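Glutamine cyclotransferase (Tannerella forsythia, PDB 6QRO) probably catalyses, as a zinc-dependent glutaminyl cyclase, the conversion of N-terminal glutamine of peptides to pyroglutamate. Local coordinates at residues A[94-99]-A[156-161]; A[113-118]-A[166-171]; A[210-215]-A[296-301]; A[218-223]-A[251-256]. All coordinates share one frame; numbering follows the deposited sequence.

Interaction 1: residues A[94-99]-A[156-161]; sequences GAFQPE and IGIDIV
Phe96 and Ile158 form an antiparallel, hydrogen-bonded pair where strand 86-96 runs beside strand 157-163 in the mixed sheet of this alpha/beta-hydrolase-like fold. The short strand axes are 4.7 Å apart, and their N-to-C directions are 171° apart, close to antiparallel. Backbone bonds hold the two together. Phe96 N donates to Ile158 O at 2.7 Å. Gly94 and Ile160 pair in both directions, with Gly94 N to Ile160 O at 2.6 Å and Ile160 N returning the bond to Gly94 O. Between these pairs, Asp159 CA also approaches Gly94 O as a CA-H...O contact.

Apolar contacts lie on the face that carries Phe96, Ile158 and Ile160. Helix 132-151 packs over this face through Leu142, Ala146 and Ile149. The Phe96 ring meets CG2 of Ile158, while Ile158 O lies at the ring edge, in its plane.

On the other face, the methyl of Ala95 touches OD1 of Asp159 at 3.4 Å. The Asp159 carboxylate is held mainly from outside, by a salt bridge to Arg103 and a hydrogen bond with Tyr198. CG1 of Ile160 is anti to its carbonyl carbon (chi1 -67°), and the extended branch brings CD1 to 3.6 Å from Phe96 CE1.

Interaction 2: residues A[113-118]-A[166-171]; sequences RPYADH and EDYGTP. With ZN (zinc ion), chain E.
One guanidinium, that of Arg113, bonds two backbone carbonyls of 166-171 and a carboxylate of its own loop. Its NH1 reaches Asp167 O at 2.9 Å and also Gly169 O. NH2 joins it on Gly169 O at 3.0 Å, so that oxygen is gripped end-on by two donors from the same face of its carbonyl plane. The other edge is taken by Asp117, side-on. Arg113 NE goes to OD1, and NH2 forms a salt bridge to OD2 at 2.8 Å with a nearly straight N-H (178°). All these acceptors lie near the guanidinium plane, which fixes its rotation. The chain gets there extended from CG to NE, with CG anti to the backbone N (chi1 177°).

Apolar groups pack beside this network. Tyr115 CD2 sits over one guanidinium face, offset toward its rim, and also meets Pro171 CB at 3.6 Å. Pro114 places CG over the centre of the Tyr168 ring, a CH-pi contact 3.6 Å from the centroid.

The Asp167 carboxylate binds the zinc ion with both oxygens, OD2 at 2.0 Å and OD1 at 2.3 Å. Asp134, His288 and a water complete the coordination. Arg113 thus fixes the backbone of a metal ligand from the second shell, at the single-zinc site of a type II glutaminyl cyclase of the M28 family.

Interaction 3: residues A[210-215]-A[296-301]; sequences GSRGAT and NIDRET
Asp298 N donates to Gly210 O at 2.8 Å where a loop meets the N terminus of helix 299-314. The loop holds a type II beta turn from Ser211 to Ala214. Asp298 is the N-cap of the helix, and its OD1 accepts from Glu300 N at 3.1 Å.

The tight part is the backbone bridge between Ser211 and Ile297. Arg212 N bonds to Asn296 O at 2.9 Å. Ile297 CA also approaches Gly210 O as a CA-H...O contact. On the inner side the methyl CB of Ala214 packs on CG2 of Thr301. Nearby, Ile297 reaches Tyr35 and Ile38 of helix 31-43, and Gly210 N bonds to Asp133.

The outer side is looser. Arg212 is exposed and bends at chi3 (-56°), which lays its guanidinium over the Asp298 carboxylate. The two planes are 4° apart and stacked. OD2 lies over the centre of the guanidinium, and NH1 to OD2 is a long 3.8 Å, so charge alone acts and no N-H points at the oxygen.

A water bridges the two segments: it accepts from Gly213 N at 2.7 Å, donates to Asp298 OD2 at 2.9 Å and bonds to Thr301 OG1.

Interaction 4: residues A[218-223]-A[251-256]; sequences KESTSV and GGAIVD
Glu219 OE1 is gripped from both segments. Ile254 N donates to it at 2.8 Å, on the anti side and close to the carboxylate plane. Thr221 N and Thr221 OG1 add weak bonds from the start of helix 220-225. The second oxygen, OE2, accepts from Ser222 N and from Ser222 OG at 2.8 Å, and His258 bonds to it from outside. Glu219 is at the N-cap position, and the bonds from Thr221 N and Ser222 N cap the helix. Its chain leaves with CG anti to the backbone N (chi1 -169°) and then bends at chi2 (-88°), which folds the carboxylate back over the first turn.

Backbone bonds continue the contact. Ser220 N donates to Gly252 O at 3.0 Å, nearly straight at 169°. Gly251 N donates to Lys218 O at 2.8 Å. The Lys218 amine itself points elsewhere, to a salt bridge with Glu231.

Apolar contact is slight. CG of Glu219 meets CG1 of Ile254 at 3.6 Å, the two side chains crossing at a slant. Ile254 also rests on Ile273 of strand 269-273.

The capping carboxylate is thus shared between helix and loop. Five N-H and O-H groups of the two segments, two of them weakly bound, meet its oxygens, and with the helix N terminus they would be expected to stabilise the ionised form.

In the fold
From the N terminus, interaction 1 opens first, at the end of strand 86-96. Interaction 2 opens in the loop after strand 103-109, before interaction 1 closes on strand 157-163, so these two cross. Interaction 1 joins neighbouring sheet strands, whereas interaction 2 joins two loops that follow sheet strands at the zinc site. Both close before interaction 3 opens at 210-215. That contact closes a long loop at helix 299-314, and interaction 4 lies wholly within it, tying helix 220-225 to the loop before helix 257-265. Interactions 2 and 4 touch where the carboxylates of Glu166 and Asp256 approach, OE2 of Glu166 to OD1 of Asp256 at 3.4 Å.

Interaction 1: residues A[94-99]-A[156-161]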
loop_
_atom_site.group_PDB
_atom_site.type_symbol
_atom_site.label_atom_id
_atom_site.label_comp_id
_atom_site.label_asym_id
_atom_site.label_seq_id
_atom_site.Cartn_x
_atom_site.Cartn_y
_atom_site.Cartn_z
ATOM N N GLY A 94 -5.851 4.171 10.790
ATOM C CA GLY A 94 -6.580 3.400 11.769
ATOM C C GLY A 94 -5.576 2.985 12.811
ATOM O O GLY A 94 -4.615 2.263 12.514
ATOM N N ALA A 95 -5.737 3.519 14.011
ATOM C CA ALA A 95 -4.835 3.246 15.117
ATOM C C ALA A 95 -5.519 2.228 16.013
ATOM O O ALA A 95 -6.582 2.506 16.577
ATOM C CB ALA A 95 -4.499 4.516 15.894
ATOM N N PHE A 96 -4.899 1.068 16.165
ATOM C CA PHE A 96 -5.482 -0.024 16.925
ATOM C C PHE A 96 -4.805 -0.099 18.282
ATOM O O PHE A 96 -3.578 0.010 18.375
ATOM C CB PHE A 96 -5.360 -1.353 16.178
ATOM C CG PHE A 96 -6.212 -1.436 14.931
ATOM C CD1 PHE A 96 -5.788 -0.887 13.732
ATOM C CD2 PHE A 96 -7.446 -2.076 14.969
ATOM C CE1 PHE A 96 -6.572 -0.989 12.604
ATOM C CE2 PHE A 96 -8.230 -2.173 13.849
ATOM C CZ PHE A 96 -7.791 -1.622 12.662
ATOM N N GLN A 97 -5.621 -0.247 19.322
ATOM C CA GLN A 97 -5.189 -0.138 20.710
ATOM C C GLN A 97 -4.302 1.098 20.856
ATOM O O GLN A 97 -3.125 0.982 21.226
ATOM C CB GLN A 97 -4.467 -1.388 21.188
ATOM C CG GLN A 97 -5.196 -2.690 20.890
ATOM C CD GLN A 97 -4.366 -3.898 21.259
ATOM O OE1 GLN A 97 -4.554 -4.502 22.326
ATOM N NE2 GLN A 97 -3.391 -4.222 20.412
ATOM N N PRO A 98 -4.840 2.293 20.591
ATOM C CA PRO A 98 -3.998 3.498 20.542
ATOM C C PRO A 98 -3.304 3.838 21.859
ATOM O O PRO A 98 -2.449 4.740 21.865
ATOM C CB PRO A 98 -4.988 4.594 20.137
ATOM C CG PRO A 98 -6.287 4.116 20.655
ATOM C CD PRO A 98 -6.278 2.622 20.531
ATOM N N GLU A 99 -3.668 3.199 22.977
ATOM C CA GLU A 99 -2.926 3.437 24.207
ATOM C C GLU A 99 -1.619 2.650 24.251
ATOM O O GLU A 99 -0.713 3.029 25.001
ATOM C CB GLU A 99 -3.788 3.126 25.441
ATOM C CG GLU A 99 -4.015 1.643 25.723
ATOM C CD GLU A 99 -5.101 1.037 24.862
ATOM O OE1 GLU A 99 -5.677 1.783 24.033
ATOM O OE2 GLU A 99 -5.380 -0.180 25.029
ATOM N N ILE A 156 0.977 -6.100 20.485
ATOM C CA ILE A 156 1.500 -4.788 20.150
ATOM C C ILE A 156 0.398 -3.963 19.504
ATOM O O ILE A 156 -0.556 -4.483 18.926
ATOM C CB ILE A 156 2.724 -4.870 19.211
ATOM C CG1 ILE A 156 2.384 -5.740 17.991
ATOM C CG2 ILE A 156 3.948 -5.334 19.962
ATOM C CD1 ILE A 156 3.283 -5.530 16.789
ATOM N N GLY A 157 0.562 -2.649 19.559
ATOM C CA GLY A 157 -0.300 -1.782 18.795
ATOM C C GLY A 157 -0.006 -1.868 17.308
ATOM O O GLY A 157 1.092 -2.232 16.879
ATOM N N ILE A 158 -1.035 -1.567 16.515
ATOM C CA ILE A 158 -0.964 -1.570 15.059
ATOM C C ILE A 158 -1.587 -0.288 14.527
ATOM O O ILE A 158 -2.713 0.058 14.900
ATOM C CB ILE A 158 -1.677 -2.788 14.443
ATOM C CG1 ILE A 158 -0.894 -4.086 14.726
ATOM C CG2 ILE A 158 -1.997 -2.514 12.968
ATOM C CD1 ILE A 158 0.471 -4.200 14.033
ATOM N N ASP A 159 -0.858 0.407 13.654
ATOM C CA ASP A 159 -1.371 1.549 12.911
ATOM C C ASP A 159 -1.511 1.124 11.462
ATOM O O ASP A 159 -0.523 0.733 10.825
ATOM C CB ASP A 159 -0.431 2.749 13.005
ATOM C CG ASP A 159 -0.279 3.280 14.404
ATOM O OD1 ASP A 159 -1.258 3.810 14.978
ATOM O OD2 ASP A 159 0.823 3.104 14.953
ATOM N N ILE A 160 -2.728 1.178 10.941
ATOM C CA ILE A 160 -2.965 0.927 9.529
ATOM C C ILE A 160 -3.113 2.293 8.881
ATOM O O ILE A 160 -3.939 3.107 9.313
ATOM C CB ILE A 160 -4.200 0.031 9.304
ATOM C CG1 ILE A 160 -3.938 -1.381 9.831
ATOM C CG2 ILE A 160 -4.572 -0.060 7.831
ATOM C CD1 ILE A 160 -5.072 -2.358 9.607
ATOM N N VAL A 161 -2.286 2.572 7.876
ATOM C CA VAL A 161 -2.277 3.882 7.227
ATOM C C VAL A 161 -2.461 3.680 5.724
ATOM O O VAL A 161 -1.666 2.981 5.082
ATOM C CB VAL A 161 -0.988 4.667 7.523
ATOM C CG1 VAL A 161 -1.026 6.013 6.817
ATOM C CG2 VAL A 161 -0.817 4.862 9.029
#

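Interaction 2: residues A[113-118]-A[166-171]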
loop_
_atom_site.group_PDB
_atom_site.type_symbol
_atom_site.label_atom_id
_atom_site.label_comp_id
_atom_site.label_asym_id
_atom_site.label_seq_id
_atom_site.Cartn_x
_atom_site.Cartn_y
_atom_site.Cartn_z
ATOM N N ARG A 113 -4.288 5.844 -10.130
ATOM C CA ARG A 113 -3.595 6.754 -11.030
ATOM C C ARG A 113 -4.556 7.388 -12.026
ATOM O O ARG A 113 -5.407 6.696 -12.602
ATOM C CB ARG A 113 -2.503 6.006 -11.792
ATOM C CG ARG A 113 -1.787 6.860 -12.804
ATOM C CD ARG A 113 -0.394 6.354 -12.947
ATOM N NE ARG A 113 0.438 7.093 -13.885
ATOM C CZ ARG A 113 0.896 8.323 -13.661
ATOM N NH1 ARG A 113 0.544 8.976 -12.555
ATOM N NH2 ARG A 113 1.668 8.918 -14.558
ATOM N N PRO A 114 -4.451 8.701 -12.259
ATOM C CA PRO A 114 -5.309 9.339 -13.263
ATOM C C PRO A 114 -4.929 9.021 -14.707
ATOM O O PRO A 114 -5.663 9.439 -15.612
ATOM C CB PRO A 114 -5.136 10.829 -12.959
ATOM C CG PRO A 114 -3.760 10.919 -12.355
ATOM C CD PRO A 114 -3.621 9.691 -11.533
ATOM N N TYR A 115 -3.818 8.326 -14.965
ATOM C CA TYR A 115 -3.363 8.090 -16.331
ATOM C C TYR A 115 -3.051 6.622 -16.566
ATOM O O TYR A 115 -2.238 6.029 -15.853
ATOM C CB TYR A 115 -2.118 8.933 -16.644
ATOM C CG TYR A 115 -2.231 10.354 -16.174
ATOM C CD1 TYR A 115 -3.269 11.165 -16.620
ATOM C CD2 TYR A 115 -1.308 10.895 -15.284
ATOM C CE1 TYR A 115 -3.398 12.477 -16.195
ATOM C CE2 TYR A 115 -1.433 12.216 -14.838
ATOM C CZ TYR A 115 -2.478 13.003 -15.302
ATOM O OH TYR A 115 -2.627 14.323 -14.886
ATOM N N ALA A 116 -3.636 6.046 -17.606
ATOM C CA ALA A 116 -3.181 4.743 -18.069
ATOM C C ALA A 116 -1.997 4.945 -19.020
ATOM O O ALA A 116 -1.959 4.485 -20.162
ATOM C CB ALA A 116 -4.329 3.987 -18.724
ATOM N N ASP A 117 -0.985 5.629 -18.493
ATOM C CA ASP A 117 -0.004 6.244 -19.372
ATOM C C ASP A 117 0.969 5.241 -19.972
ATOM O O ASP A 117 1.759 5.631 -20.835
ATOM C CB ASP A 117 0.722 7.381 -18.632
ATOM C CG ASP A 117 1.309 6.954 -17.291
ATOM O OD1 ASP A 117 0.721 6.072 -16.625
ATOM O OD2 ASP A 117 2.348 7.535 -16.885
ATOM N N HIS A 118 0.914 3.971 -19.549
ATOM C CA HIS A 118 1.631 2.869 -20.174
ATOM C C HIS A 118 0.728 1.980 -21.017
ATOM O O HIS A 118 1.173 0.918 -21.467
ATOM C CB HIS A 118 2.325 2.001 -19.126
ATOM C CG HIS A 118 3.468 2.677 -18.440
ATOM N ND1 HIS A 118 4.782 2.394 -18.741
ATOM C CD2 HIS A 118 3.498 3.592 -17.444
ATOM C CE1 HIS A 118 5.575 3.124 -17.978
ATOM N NE2 HIS A 118 4.821 3.855 -17.177
ATOM N N GLU A 166 -0.626 8.947 -3.998
ATOM C CA GLU A 166 0.669 8.322 -4.228
ATOM C C GLU A 166 0.978 8.169 -5.707
ATOM O O GLU A 166 2.151 8.237 -6.092
ATOM C CB GLU A 166 0.685 6.948 -3.565
ATOM C CG GLU A 166 1.913 6.073 -3.784
ATOM C CD GLU A 166 1.754 5.106 -4.984
ATOM O OE1 GLU A 166 0.717 5.184 -5.676
ATOM O OE2 GLU A 166 2.639 4.252 -5.219
ATOM N N ASP A 167 -0.053 7.957 -6.534
ATOM C CA ASP A 167 0.088 7.462 -7.898
ATOM C C ASP A 167 -0.295 8.508 -8.942
ATOM O O ASP A 167 -0.741 8.159 -10.040
ATOM C CB ASP A 167 -0.759 6.205 -8.093
ATOM C CG ASP A 167 0.003 5.104 -8.782
ATOM O OD1 ASP A 167 1.215 5.265 -8.986
ATOM O OD2 ASP A 167 -0.577 4.070 -9.093
ATOM N N TYR A 168 -0.099 9.790 -8.622
ATOM C CA TYR A 168 -0.433 10.919 -9.487
ATOM C C TYR A 168 0.829 11.554 -10.048
ATOM O O TYR A 168 0.856 12.742 -10.341
ATOM C CB TYR A 168 -1.230 11.962 -8.701
ATOM C CG TYR A 168 -2.305 12.764 -9.419
ATOM C CD1 TYR A 168 -1.964 13.761 -10.351
ATOM C CD2 TYR A 168 -3.644 12.633 -9.070
ATOM C CE1 TYR A 168 -2.937 14.530 -10.970
ATOM C CE2 TYR A 168 -4.627 13.416 -9.672
ATOM C CZ TYR A 168 -4.270 14.368 -10.620
ATOM O OH TYR A 168 -5.246 15.149 -11.229
ATOM N N GLY A 169 1.897 10.776 -10.184
ATOM C CA GLY A 169 3.154 11.364 -10.574
ATOM C C GLY A 169 3.177 11.700 -12.036
ATOM O O GLY A 169 2.279 11.330 -12.796
ATOM N N THR A 170 4.240 12.395 -12.423
ATOM C CA THR A 170 4.404 12.865 -13.788
ATOM C C THR A 170 4.216 11.700 -14.758
ATOM O O THR A 170 4.934 10.700 -14.658
ATOM C CB THR A 170 5.791 13.485 -13.969
ATOM O OG1 THR A 170 5.972 14.536 -13.021
ATOM C CG2 THR A 170 5.927 14.075 -15.356
ATOM N N PRO A 171 3.280 11.788 -15.694
ATOM C CA PRO A 171 3.106 10.709 -16.665
ATOM C C PRO A 171 4.192 10.670 -17.730
ATOM O O PRO A 171 4.914 11.643 -17.970
ATOM C CB PRO A 171 1.744 11.020 -17.280
ATOM C CG PRO A 171 1.546 12.446 -17.054
ATOM C CD PRO A 171 2.212 12.786 -15.780
HETATM ZN ZN ZN E . 1.079 3.045 -9.641
HETATM O O HOH W 1 2.687 2.340 -9.570
#

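Interaction 3: residues A[210-215]-A[296-301]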
loop_
_atom_site.group_PDB
_atom_site.type_symbol
_atom_site.label_atom_id
_atom_site.label_comp_id
_atom_site.label_asym_id
_atom_site.label_seq_id
_atom_site.Cartn_x
_atom_site.Cartn_y
_atom_site.Cartn_z
ATOM N N GLY A 210 -1.406 -8.244 -5.135
ATOM C CA GLY A 210 -2.489 -9.147 -5.500
ATOM C C GLY A 210 -2.421 -9.827 -6.860
ATOM O O GLY A 210 -3.319 -10.606 -7.186
ATOM N N SER A 211 -1.368 -9.613 -7.646
ATOM C CA SER A 211 -1.404 -10.094 -9.022
ATOM C C SER A 211 -1.030 -11.566 -9.094
ATOM O O SER A 211 -0.231 -12.075 -8.299
ATOM C CB SER A 211 -0.473 -9.296 -9.937
ATOM O OG SER A 211 0.883 -9.433 -9.542
ATOM N N ARG A 212 -1.604 -12.240 -10.086
ATOM C CA ARG A 212 -1.275 -13.632 -10.345
ATOM C C ARG A 212 0.197 -13.763 -10.701
ATOM O O ARG A 212 0.714 -13.004 -11.523
ATOM C CB ARG A 212 -2.166 -14.161 -11.469
ATOM C CG ARG A 212 -2.052 -15.652 -11.740
ATOM C CD ARG A 212 -3.284 -16.074 -12.517
ATOM N NE ARG A 212 -4.462 -15.695 -11.737
ATOM C CZ ARG A 212 -5.152 -16.538 -10.980
ATOM N NH1 ARG A 212 -4.798 -17.818 -10.949
ATOM N NH2 ARG A 212 -6.198 -16.104 -10.279
ATOM N N GLY A 213 0.887 -14.682 -10.021
ATOM C CA GLY A 213 2.299 -14.925 -10.262
ATOM C C GLY A 213 3.247 -13.928 -9.630
ATOM O O GLY A 213 4.429 -13.921 -9.975
ATOM N N ALA A 214 2.770 -13.083 -8.725
ATOM C CA ALA A 214 3.632 -12.072 -8.124
ATOM C C ALA A 214 4.808 -12.696 -7.371
ATOM O O ALA A 214 4.701 -13.771 -6.775
ATOM C CB ALA A 214 2.812 -11.172 -7.192
ATOM N N THR A 215 5.950 -12.018 -7.437
ATOM C CA THR A 215 7.168 -12.415 -6.745
ATOM C C THR A 215 7.738 -11.165 -6.110
ATOM O O THR A 215 8.066 -10.207 -6.814
ATOM C CB THR A 215 8.201 -13.074 -7.688
ATOM O OG1 THR A 215 8.591 -12.169 -8.733
ATOM C CG2 THR A 215 7.698 -14.382 -8.280
ATOM N N ASN A 296 -6.772 -9.947 -12.637
ATOM C CA ASN A 296 -5.463 -10.459 -12.258
ATOM C C ASN A 296 -5.368 -10.864 -10.794
ATOM O O ASN A 296 -4.424 -11.573 -10.433
ATOM C CB ASN A 296 -4.377 -9.405 -12.494
ATOM C CG ASN A 296 -4.354 -8.883 -13.904
ATOM O OD1 ASN A 296 -4.294 -9.647 -14.869
ATOM N ND2 ASN A 296 -4.430 -7.553 -14.034
ATOM N N ILE A 297 -6.330 -10.483 -9.954
ATOM C CA ILE A 297 -6.174 -10.700 -8.520
ATOM C C ILE A 297 -6.233 -12.194 -8.219
ATOM O O ILE A 297 -7.124 -12.906 -8.699
ATOM C CB ILE A 297 -7.238 -9.906 -7.736
ATOM C CG1 ILE A 297 -7.215 -8.432 -8.173
ATOM C CG2 ILE A 297 -7.048 -10.085 -6.230
ATOM C CD1 ILE A 297 -5.902 -7.681 -7.893
ATOM N N ASP A 298 -5.270 -12.666 -7.415
ATOM C CA ASP A 298 -5.040 -14.073 -7.097
ATOM C C ASP A 298 -5.142 -14.230 -5.589
ATOM O O ASP A 298 -4.322 -13.676 -4.850
ATOM C CB ASP A 298 -3.650 -14.494 -7.603
ATOM C CG ASP A 298 -3.399 -16.005 -7.563
ATOM O OD1 ASP A 298 -4.082 -16.752 -6.832
ATOM O OD2 ASP A 298 -2.457 -16.441 -8.270
ATOM N N ARG A 299 -6.141 -14.993 -5.139
ATOM C CA ARG A 299 -6.343 -15.216 -3.709
ATOM C C ARG A 299 -5.115 -15.832 -3.054
ATOM O O ARG A 299 -4.774 -15.483 -1.922
ATOM C CB ARG A 299 -7.575 -16.096 -3.510
ATOM C CG ARG A 299 -8.861 -15.312 -3.736
ATOM C CD ARG A 299 -10.087 -16.169 -3.681
ATOM N NE ARG A 299 -10.000 -17.178 -4.733
ATOM C CZ ARG A 299 -10.988 -17.991 -5.079
ATOM N NH1 ARG A 299 -12.170 -17.899 -4.464
ATOM N NH2 ARG A 299 -10.802 -18.868 -6.059
ATOM N N GLU A 300 -4.412 -16.720 -3.767
ATOM C CA GLU A 300 -3.193 -17.307 -3.216
ATOM C C GLU A 300 -2.084 -16.277 -3.029
ATOM O O GLU A 300 -1.331 -16.350 -2.057
ATOM C CB GLU A 300 -2.728 -18.477 -4.067
ATOM C CG GLU A 300 -1.689 -19.319 -3.344
ATOM C CD GLU A 300 -2.019 -19.569 -1.892
ATOM O OE1 GLU A 300 -1.261 -19.064 -1.011
ATOM O OE2 GLU A 300 -3.006 -20.301 -1.639
ATOM N N THR A 301 -1.930 -15.339 -3.956
ATOM C CA THR A 301 -1.012 -14.233 -3.701
ATOM C C THR A 301 -1.446 -13.443 -2.472
ATOM O O THR A 301 -0.634 -13.162 -1.582
ATOM C CB THR A 301 -0.926 -13.322 -4.928
ATOM O OG1 THR A 301 -0.572 -14.101 -6.074
ATOM C CG2 THR A 301 0.125 -12.247 -4.707
HETATM O O HOH W 2 0.473 -16.383 -7.960
#

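Interaction 4: residues A[218-223]-A[251-256]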
loop_
_atom_site.group_PDB
_atom_site.type_symbol
_atom_site.label_atom_id
_atom_site.label_comp_id
_atom_site.label_asym_id
_atom_site.label_seq_id
_atom_site.Cartn_x
_atom_site.Cartn_y
_atom_site.Cartn_z
ATOM N N LYS A 218 13.535 -8.606 -2.506
ATOM C CA LYS A 218 13.936 -7.675 -1.461
ATOM C C LYS A 218 14.319 -6.362 -2.123
ATOM O O LYS A 218 15.267 -6.316 -2.912
ATOM C CB LYS A 218 15.108 -8.229 -0.652
ATOM C CG LYS A 218 14.890 -9.634 -0.093
ATOM C CD LYS A 218 16.120 -10.110 0.702
ATOM C CE LYS A 218 15.813 -11.311 1.592
ATOM N NZ LYS A 218 17.035 -11.953 2.162
ATOM N N GLU A 219 13.552 -5.316 -1.839
ATOM C CA GLU A 219 13.730 -4.016 -2.461
ATOM C C GLU A 219 14.917 -3.292 -1.829
ATOM O O GLU A 219 15.143 -3.388 -0.620
ATOM C CB GLU A 219 12.426 -3.226 -2.303
ATOM C CG GLU A 219 12.292 -1.954 -3.095
ATOM C CD GLU A 219 12.850 -0.791 -2.337
ATOM O OE1 GLU A 219 13.397 0.128 -2.978
ATOM O OE2 GLU A 219 12.747 -0.803 -1.089
ATOM N N SER A 220 15.680 -2.563 -2.653
ATOM C CA SER A 220 17.003 -2.082 -2.226
ATOM C C SER A 220 16.898 -1.037 -1.112
ATOM O O SER A 220 17.670 -1.062 -0.144
ATOM C CB SER A 220 17.790 -1.533 -3.423
ATOM O OG SER A 220 17.441 -0.199 -3.712
ATOM N N THR A 221 15.997 -0.065 -1.264
ATOM C CA THR A 221 15.783 0.904 -0.195
ATOM C C THR A 221 15.374 0.212 1.108
ATOM O O THR A 221 15.772 0.644 2.195
ATOM C CB THR A 221 14.726 1.917 -0.635
ATOM O OG1 THR A 221 15.135 2.539 -1.861
ATOM C CG2 THR A 221 14.504 2.970 0.416
ATOM N N SER A 222 14.585 -0.874 1.016
ATOM C CA SER A 222 14.172 -1.616 2.212
ATOM C C SER A 222 15.354 -2.288 2.895
ATOM O O SER A 222 15.484 -2.228 4.123
ATOM C CB SER A 222 13.122 -2.673 1.864
ATOM O OG SER A 222 11.976 -2.099 1.289
ATOM N N VAL A 223 16.227 -2.922 2.110
ATOM C CA VAL A 223 17.383 -3.616 2.660
ATOM C C VAL A 223 18.344 -2.628 3.292
ATOM O O VAL A 223 19.036 -2.957 4.261
ATOM C CB VAL A 223 18.075 -4.430 1.548
ATOM C CG1 VAL A 223 19.263 -5.228 2.099
ATOM C CG2 VAL A 223 17.075 -5.351 0.875
ATOM N N GLY A 251 15.810 -7.034 -5.553
ATOM C CA GLY A 251 15.005 -6.532 -6.638
ATOM C C GLY A 251 15.486 -5.154 -7.011
ATOM O O GLY A 251 16.696 -4.897 -7.030
ATOM N N GLY A 252 14.556 -4.271 -7.339
ATOM C CA GLY A 252 14.910 -2.934 -7.756
ATOM C C GLY A 252 15.005 -1.956 -6.612
ATOM O O GLY A 252 14.694 -2.273 -5.464
ATOM N N ALA A 253 15.529 -0.775 -6.933
ATOM C CA ALA A 253 15.429 0.375 -6.049
ATOM C C ALA A 253 14.146 1.067 -6.471
ATOM O O ALA A 253 13.985 1.408 -7.653
ATOM C CB ALA A 253 16.638 1.300 -6.183
ATOM N N ILE A 254 13.238 1.286 -5.525
ATOM C CA ILE A 254 11.876 1.674 -5.872
ATOM C C ILE A 254 11.473 2.938 -5.139
ATOM O O ILE A 254 11.639 3.034 -3.918
ATOM C CB ILE A 254 10.870 0.540 -5.595
ATOM C CG1 ILE A 254 11.297 -0.712 -6.346
ATOM C CG2 ILE A 254 9.469 0.938 -6.040
ATOM C CD1 ILE A 254 11.143 -0.589 -7.841
ATOM N N VAL A 255 10.988 3.921 -5.895
ATOM C CA VAL A 255 10.317 5.076 -5.309
ATOM C C VAL A 255 8.941 4.641 -4.807
ATOM O O VAL A 255 8.103 4.176 -5.590
ATOM C CB VAL A 255 10.207 6.213 -6.338
ATOM C CG1 VAL A 255 9.322 7.356 -5.820
ATOM C CG2 VAL A 255 11.609 6.691 -6.730
ATOM N N ASP A 256 8.731 4.697 -3.490
ATOM C CA ASP A 256 7.430 4.322 -2.944
ATOM C C ASP A 256 7.202 5.009 -1.610
ATOM O O ASP A 256 8.098 5.650 -1.059
ATOM C CB ASP A 256 7.287 2.807 -2.783
ATOM C CG ASP A 256 5.888 2.331 -3.081
ATOM O OD1 ASP A 256 4.950 3.140 -2.961
ATOM O OD2 ASP A 256 5.736 1.155 -3.446
#